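Local coordinates for protein rhamnosidase B (Bacillus sp., PDB 2OKX) that hydrolyses terminal alpha-L-rhamnose residues from glycosides as a glycoside hydrolase of family 78, probably with inversion of the anomeric configuration, at residues 333-343 / 383-394. Numbering follows the deposited sequence.
Sequences NGVPLATIGTF and WVKPFEPSLYTE
K385 NZ donates to the carbonyl oxygen G341 O at 2.8 Å, meeting it in the carbonyl plane on a lone pair; bends at chi2 and chi4 curl the lysine chain back to that oxygen. The same residue is gripped through its backbone, K385 N to T339 O being nearly straight (171°) and answered by T339 N to K385 O, while G341 N reaches W383 O at 3.0 Å. This antiparallel pairing adds 384-386 to 338-340, itself bonded to strand 240-252, at the border of a beta sheet in the D2 region of the rhamnosidase. Further along, toward F387, water 1 joins L337 O to F387 N. Beyond it, V335 CG1, anti to the backbone N (chi1 179°), sits over the centre of the Y392 ring in a CH-pi contact, 3.4 Å from the centroid. Y392 OH bonds both E394 OE2 and Y219 OH. At the other end F343 CE2 lies over one face of the W383 indole, 3.5 Å from W383 CD2, the F343 ring inclined at 37° to the six-membered ring of W383; indole NE1 bonds D363. With an alanine at W383, F343 would probably lose the indole face against CE2, and D363 the N-H that meets OD2.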
ATOM      1  N   ASN A 333     -29.241  13.917 -15.884  1.00 36.27           N
ATOM      2  CA  ASN A 333     -28.362  12.960 -16.543  1.00 34.81           C
ATOM      3  C   ASN A 333     -28.315  11.638 -15.782  1.00 35.11           C
ATOM      4  O   ASN A 333     -27.528  10.754 -16.116  1.00 34.67           O
ATOM      5  CB  ASN A 333     -26.944  13.527 -16.695  1.00 33.87           C
ATOM      6  CG  ASN A 333     -26.195  13.621 -15.375  1.00 32.65           C
ATOM      7  OD1 ASN A 333     -24.986  13.862 -15.357  1.00 35.18           O
ATOM      8  ND2 ASN A 333     -26.905  13.441 -14.267  1.00 26.05           N
ATOM      9  N   GLY A 334     -29.161  11.507 -14.763  1.00 33.86           N
ATOM     10  CA  GLY A 334     -29.193  10.283 -13.982  1.00 35.57           C
ATOM     11  C   GLY A 334     -28.678  10.425 -12.557  1.00 35.00           C
ATOM     12  O   GLY A 334     -29.115   9.704 -11.661  1.00 35.60           O
ATOM     13  N   VAL A 335     -27.744  11.348 -12.349  1.00 34.01           N
ATOM     14  CA  VAL A 335     -27.171  11.587 -11.025  1.00 32.42           C
ATOM     15  C   VAL A 335     -27.879  12.782 -10.391  1.00 30.77           C
ATOM     16  O   VAL A 335     -27.872  13.879 -10.948  1.00 32.05           O
ATOM     17  CB  VAL A 335     -25.657  11.884 -11.131  1.00 32.49           C
ATOM     18  CG1 VAL A 335     -25.077  12.150  -9.756  1.00 30.56           C
ATOM     19  CG2 VAL A 335     -24.953  10.715 -11.798  1.00 33.63           C
ATOM     20  N   PRO A 336     -28.495  12.584  -9.214  1.00 28.79           N
ATOM     21  CA  PRO A 336     -29.225  13.622  -8.481  1.00 28.39           C
ATOM     22  C   PRO A 336     -28.386  14.729  -7.852  1.00 28.96           C
ATOM     23  O   PRO A 336     -28.891  15.512  -7.045  1.00 29.24           O
ATOM     24  CB  PRO A 336     -29.987  12.820  -7.433  1.00 29.64           C
ATOM     25  CG  PRO A 336     -29.014  11.733  -7.102  1.00 28.01           C
ATOM     26  CD  PRO A 336     -28.524  11.308  -8.476  1.00 29.69           C
ATOM     27  N   LEU A 337     -27.112  14.794  -8.216  1.00 29.68           N
ATOM     28  CA  LEU A 337     -26.225  15.817  -7.681  1.00 30.28           C
ATOM     29  C   LEU A 337     -25.584  16.576  -8.828  1.00 28.66           C
ATOM     30  O   LEU A 337     -25.506  16.081  -9.951  1.00 30.20           O
ATOM     31  CB  LEU A 337     -25.107  15.190  -6.832  1.00 30.20           C
ATOM     32  CG  LEU A 337     -25.467  14.293  -5.649  1.00 30.27           C
ATOM     33  CD1 LEU A 337     -24.198  13.743  -5.020  1.00 31.34           C
ATOM     34  CD2 LEU A 337     -26.256  15.079  -4.632  1.00 31.54           C
ATOM     35  N   ALA A 338     -25.124  17.781  -8.528  1.00 29.00           N
ATOM     36  CA  ALA A 338     -24.445  18.617  -9.504  1.00 28.75           C
ATOM     37  C   ALA A 338     -23.301  19.288  -8.762  1.00 27.26           C
ATOM     38  O   ALA A 338     -23.317  19.367  -7.536  1.00 27.55           O
ATOM     39  CB  ALA A 338     -25.398  19.671 -10.054  1.00 29.39           C
ATOM     40  N   THR A 339     -22.296  19.750  -9.493  1.00 26.98           N
ATOM     41  CA  THR A 339     -21.194  20.437  -8.845  1.00 27.77           C
ATOM     42  C   THR A 339     -21.152  21.856  -9.386  1.00 28.50           C
ATOM     43  O   THR A 339     -21.527  22.102 -10.532  1.00 29.87           O
ATOM     44  CB  THR A 339     -19.844  19.732  -9.091  1.00 26.60           C
ATOM     45  OG1 THR A 339     -19.602  19.615 -10.496  1.00 29.27           O
ATOM     46  CG2 THR A 339     -19.856  18.347  -8.462  1.00 24.38           C
ATOM     47  N   ILE A 340     -20.724  22.789  -8.545  1.00 28.28           N
ATOM     48  CA  ILE A 340     -20.634  24.189  -8.929  1.00 28.10           C
ATOM     49  C   ILE A 340     -19.164  24.594  -8.935  1.00 28.45           C
ATOM     50  O   ILE A 340     -18.508  24.596  -7.893  1.00 29.30           O
ATOM     51  CB  ILE A 340     -21.407  25.075  -7.939  1.00 27.60           C
ATOM     52  CG1 ILE A 340     -22.817  24.514  -7.743  1.00 28.54           C
ATOM     53  CG2 ILE A 340     -21.480  26.503  -8.471  1.00 29.21           C
ATOM     54  CD1 ILE A 340     -23.651  25.272  -6.730  1.00 26.51           C
ATOM     55  N   GLY A 341     -18.661  24.936 -10.117  1.00 26.70           N
ATOM     56  CA  GLY A 341     -17.268  25.316 -10.270  1.00 27.56           C
ATOM     57  C   GLY A 341     -16.841  24.915 -11.670  1.00 28.45           C
ATOM     58  O   GLY A 341     -17.693  24.797 -12.552  1.00 30.31           O
ATOM     59  N   THR A 342     -15.552  24.685 -11.898  1.00 28.06           N
ATOM     60  CA  THR A 342     -14.510  24.789 -10.883  1.00 28.68           C
ATOM     61  C   THR A 342     -13.958  26.217 -10.892  1.00 27.40           C
ATOM     62  O   THR A 342     -13.310  26.624 -11.852  1.00 27.86           O
ATOM     63  CB  THR A 342     -13.384  23.791 -11.199  1.00 28.84           C
ATOM     64  OG1 THR A 342     -13.957  22.493 -11.409  1.00 28.57           O
ATOM     65  CG2 THR A 342     -12.378  23.728 -10.060  1.00 29.03           C
ATOM     66  N   PHE A 343     -14.211  26.965  -9.822  1.00 27.31           N
ATOM     67  CA  PHE A 343     -13.774  28.353  -9.736  1.00 29.09           C
ATOM     68  C   PHE A 343     -12.273  28.548  -9.902  1.00 30.22           C
ATOM     69  O   PHE A 343     -11.836  29.515 -10.519  1.00 31.52           O
ATOM     70  CB  PHE A 343     -14.251  28.979  -8.423  1.00 29.27           C
ATOM     71  CG  PHE A 343     -15.749  28.965  -8.263  1.00 30.99           C
ATOM     72  CD1 PHE A 343     -16.375  27.976  -7.507  1.00 31.02           C
ATOM     73  CD2 PHE A 343     -16.537  29.917  -8.903  1.00 30.73           C
ATOM     74  CE1 PHE A 343     -17.765  27.934  -7.393  1.00 31.01           C
ATOM     75  CE2 PHE A 343     -17.927  29.886  -8.798  1.00 30.96           C
ATOM     76  CZ  PHE A 343     -18.543  28.892  -8.040  1.00 32.17           C
ATOM     77  N   TRP A 383     -21.928  28.066 -13.782  1.00 36.89           N
ATOM     78  CA  TRP A 383     -21.055  27.276 -12.918  1.00 36.37           C
ATOM     79  C   TRP A 383     -21.649  25.923 -12.512  1.00 35.67           C
ATOM     80  O   TRP A 383     -20.927  25.040 -12.055  1.00 35.12           O
ATOM     81  CB  TRP A 383     -20.709  28.062 -11.652  1.00 34.87           C
ATOM     82  CG  TRP A 383     -19.863  29.279 -11.885  1.00 35.94           C
ATOM     83  CD1 TRP A 383     -20.261  30.583 -11.800  1.00 36.01           C
ATOM     84  CD2 TRP A 383     -18.467  29.307 -12.210  1.00 35.65           C
ATOM     85  NE1 TRP A 383     -19.200  31.420 -12.048  1.00 36.17           N
ATOM     86  CE2 TRP A 383     -18.086  30.663 -12.303  1.00 35.72           C
ATOM     87  CE3 TRP A 383     -17.500  28.315 -12.431  1.00 35.58           C
ATOM     88  CZ2 TRP A 383     -16.777  31.056 -12.608  1.00 35.96           C
ATOM     89  CZ3 TRP A 383     -16.197  28.706 -12.736  1.00 35.86           C
ATOM     90  CH2 TRP A 383     -15.849  30.065 -12.820  1.00 36.31           C
ATOM     91  N   VAL A 384     -22.960  25.767 -12.677  1.00 34.77           N
ATOM     92  CA  VAL A 384     -23.642  24.526 -12.310  1.00 34.61           C
ATOM     93  C   VAL A 384     -23.462  23.460 -13.388  1.00 35.74           C
ATOM     94  O   VAL A 384     -23.964  23.603 -14.504  1.00 35.24           O
ATOM     95  CB  VAL A 384     -25.141  24.781 -12.089  1.00 34.96           C
ATOM     96  CG1 VAL A 384     -25.802  23.553 -11.474  1.00 34.31           C
ATOM     97  CG2 VAL A 384     -25.324  25.992 -11.194  1.00 34.28           C
ATOM     98  N   LYS A 385     -22.751  22.386 -13.043  1.00 34.71           N
ATOM     99  CA  LYS A 385     -22.475  21.306 -13.988  1.00 34.95           C
ATOM    100  C   LYS A 385     -23.053  19.958 -13.550  1.00 33.41           C
ATOM    101  O   LYS A 385     -23.190  19.685 -12.359  1.00 32.99           O
ATOM    102  CB  LYS A 385     -20.964  21.133 -14.152  1.00 37.13           C
ATOM    103  CG  LYS A 385     -20.152  22.421 -14.154  1.00 39.46           C
ATOM    104  CD  LYS A 385     -20.238  23.156 -15.474  1.00 41.34           C
ATOM    105  CE  LYS A 385     -19.278  24.339 -15.483  1.00 42.07           C
ATOM    106  NZ  LYS A 385     -17.876  23.895 -15.215  1.00 40.82           N
ATOM    107  N   PRO A 386     -23.397  19.096 -14.516  1.00 32.40           N
ATOM    108  CA  PRO A 386     -23.943  17.789 -14.150  1.00 31.60           C
ATOM    109  C   PRO A 386     -22.792  16.920 -13.642  1.00 29.70           C
ATOM    110  O   PRO A 386     -21.631  17.170 -13.972  1.00 27.98           O
ATOM    111  CB  PRO A 386     -24.520  17.278 -15.465  1.00 32.62           C
ATOM    112  CG  PRO A 386     -23.577  17.849 -16.471  1.00 34.45           C
ATOM    113  CD  PRO A 386     -23.389  19.271 -15.979  1.00 32.38           C
ATOM    114  N   PHE A 387     -23.114  15.912 -12.839  1.00 29.85           N
ATOM    115  CA  PHE A 387     -22.103  15.013 -12.285  1.00 27.99           C
ATOM    116  C   PHE A 387     -21.873  13.854 -13.248  1.00 27.48           C
ATOM    117  O   PHE A 387     -22.814  13.145 -13.589  1.00 28.03           O
ATOM    118  CB  PHE A 387     -22.581  14.470 -10.941  1.00 27.25           C
ATOM    119  CG  PHE A 387     -21.469  14.157  -9.984  1.00 27.46           C
ATOM    120  CD1 PHE A 387     -21.223  14.988  -8.894  1.00 26.84           C
ATOM    121  CD2 PHE A 387     -20.650  13.052 -10.185  1.00 26.48           C
ATOM    122  CE1 PHE A 387     -20.173  14.723  -8.013  1.00 26.89           C
ATOM    123  CE2 PHE A 387     -19.596  12.775  -9.313  1.00 27.73           C
ATOM    124  CZ  PHE A 387     -19.357  13.614  -8.224  1.00 26.62           C
ATOM    125  N   GLU A 388     -20.633  13.662 -13.695  1.00 29.37           N
ATOM    126  CA  GLU A 388     -20.341  12.569 -14.619  1.00 31.25           C
ATOM    127  C   GLU A 388     -20.757  11.239 -13.982  1.00 30.75           C
ATOM    128  O   GLU A 388     -20.244  10.851 -12.936  1.00 31.23           O
ATOM    129  CB  GLU A 388     -18.850  12.537 -14.979  1.00 33.54           C
ATOM    130  CG  GLU A 388     -18.529  11.528 -16.081  1.00 40.79           C
ATOM    131  CD  GLU A 388     -17.057  11.487 -16.465  1.00 45.02           C
ATOM    132  OE1 GLU A 388     -16.699  10.685 -17.360  1.00 47.11           O
ATOM    133  OE2 GLU A 388     -16.256  12.245 -15.881  1.00 46.77           O
ATOM    134  N   PRO A 389     -21.704  10.527 -14.614  1.00 31.13           N
ATOM    135  CA  PRO A 389     -22.230   9.238 -14.147  1.00 30.29           C
ATOM    136  C   PRO A 389     -21.209   8.196 -13.686  1.00 28.07           C
ATOM    137  O   PRO A 389     -21.393   7.567 -12.649  1.00 28.20           O
ATOM    138  CB  PRO A 389     -23.043   8.752 -15.341  1.00 30.97           C
ATOM    139  CG  PRO A 389     -23.573  10.034 -15.909  1.00 31.31           C
ATOM    140  CD  PRO A 389     -22.347  10.918 -15.883  1.00 32.00           C
ATOM    141  N   SER A 390     -20.141   8.010 -14.455  1.00 28.29           N
ATOM    142  CA  SER A 390     -19.125   7.020 -14.112  1.00 27.81           C
ATOM    143  C   SER A 390     -18.347   7.342 -12.831  1.00 27.62           C
ATOM    144  O   SER A 390     -17.642   6.484 -12.294  1.00 26.62           O
ATOM    145  CB  SER A 390     -18.153   6.838 -15.281  1.00 27.51           C
ATOM    146  OG  SER A 390     -17.445   8.034 -15.559  1.00 29.94           O
ATOM    147  N   LEU A 391     -18.488   8.568 -12.341  1.00 25.61           N
ATOM    148  CA  LEU A 391     -17.788   8.996 -11.132  1.00 26.01           C
ATOM    149  C   LEU A 391     -18.742   9.025  -9.948  1.00 24.40           C
ATOM    150  O   LEU A 391     -18.413   9.556  -8.891  1.00 22.89           O
ATOM    151  CB  LEU A 391     -17.205  10.403 -11.335  1.00 25.93           C
ATOM    152  CG  LEU A 391     -16.340  10.642 -12.578  1.00 24.35           C
ATOM    153  CD1 LEU A 391     -15.845  12.085 -12.589  1.00 22.48           C
ATOM    154  CD2 LEU A 391     -15.169   9.674 -12.588  1.00 22.93           C
ATOM    155  N   TYR A 392     -19.917   8.435 -10.123  1.00 24.28           N
ATOM    156  CA  TYR A 392     -20.939   8.446  -9.085  1.00 24.98           C
ATOM    157  C   TYR A 392     -21.644   7.107  -8.909  1.00 25.19           C
ATOM    158  O   TYR A 392     -21.950   6.426  -9.889  1.00 25.62           O
ATOM    159  CB  TYR A 392     -21.981   9.511  -9.442  1.00 24.65           C
ATOM    160  CG  TYR A 392     -23.172   9.574  -8.521  1.00 22.75           C
ATOM    161  CD1 TYR A 392     -23.158  10.385  -7.389  1.00 22.23           C
ATOM    162  CD2 TYR A 392     -24.323   8.828  -8.784  1.00 22.94           C
ATOM    163  CE1 TYR A 392     -24.258  10.460  -6.545  1.00 20.63           C
ATOM    164  CE2 TYR A 392     -25.431   8.893  -7.942  1.00 18.95           C
ATOM    165  CZ  TYR A 392     -25.391   9.711  -6.827  1.00 21.31           C
ATOM    166  OH  TYR A 392     -26.481   9.797  -5.996  1.00 20.02           O
ATOM    167  N   THR A 393     -21.909   6.736  -7.658  1.00 25.11           N
ATOM    168  CA  THR A 393     -22.624   5.494  -7.376  1.00 25.42           C
ATOM    169  C   THR A 393     -23.331   5.515  -6.025  1.00 24.58           C
ATOM    170  O   THR A 393     -22.814   6.054  -5.047  1.00 24.30           O
ATOM    171  CB  THR A 393     -21.698   4.248  -7.418  1.00 25.99           C
ATOM    172  OG1 THR A 393     -22.503   3.064  -7.295  1.00 25.73           O
ATOM    173  CG2 THR A 393     -20.681   4.278  -6.269  1.00 24.31           C
ATOM    174  N   GLU A 394     -24.526   4.936  -5.989  1.00 22.60           N
ATOM    175  CA  GLU A 394     -25.312   4.858  -4.766  1.00 21.92           C
ATOM    176  C   GLU A 394     -25.166   3.471  -4.132  1.00 22.03           C
ATOM    177  O   GLU A 394     -25.836   3.142  -3.158  1.00 22.58           O
ATOM    178  CB  GLU A 394     -26.783   5.179  -5.065  1.00 23.59           C
ATOM    179  CG  GLU A 394     -27.043   6.682  -5.160  1.00 23.79           C
ATOM    180  CD  GLU A 394     -28.387   7.033  -5.783  1.00 28.00           C
ATOM    181  OE1 GLU A 394     -29.367   6.294  -5.560  1.00 26.25           O
ATOM    182  OE2 GLU A 394     -28.459   8.064  -6.485  1.00 29.53           O
TER
HETATM  183  O   HOH W   1     -25.666  15.279 -12.522  1.00 27.36           O
HETATM  184  O   HOH W   2     -16.317  21.884 -12.901  1.00 26.70           O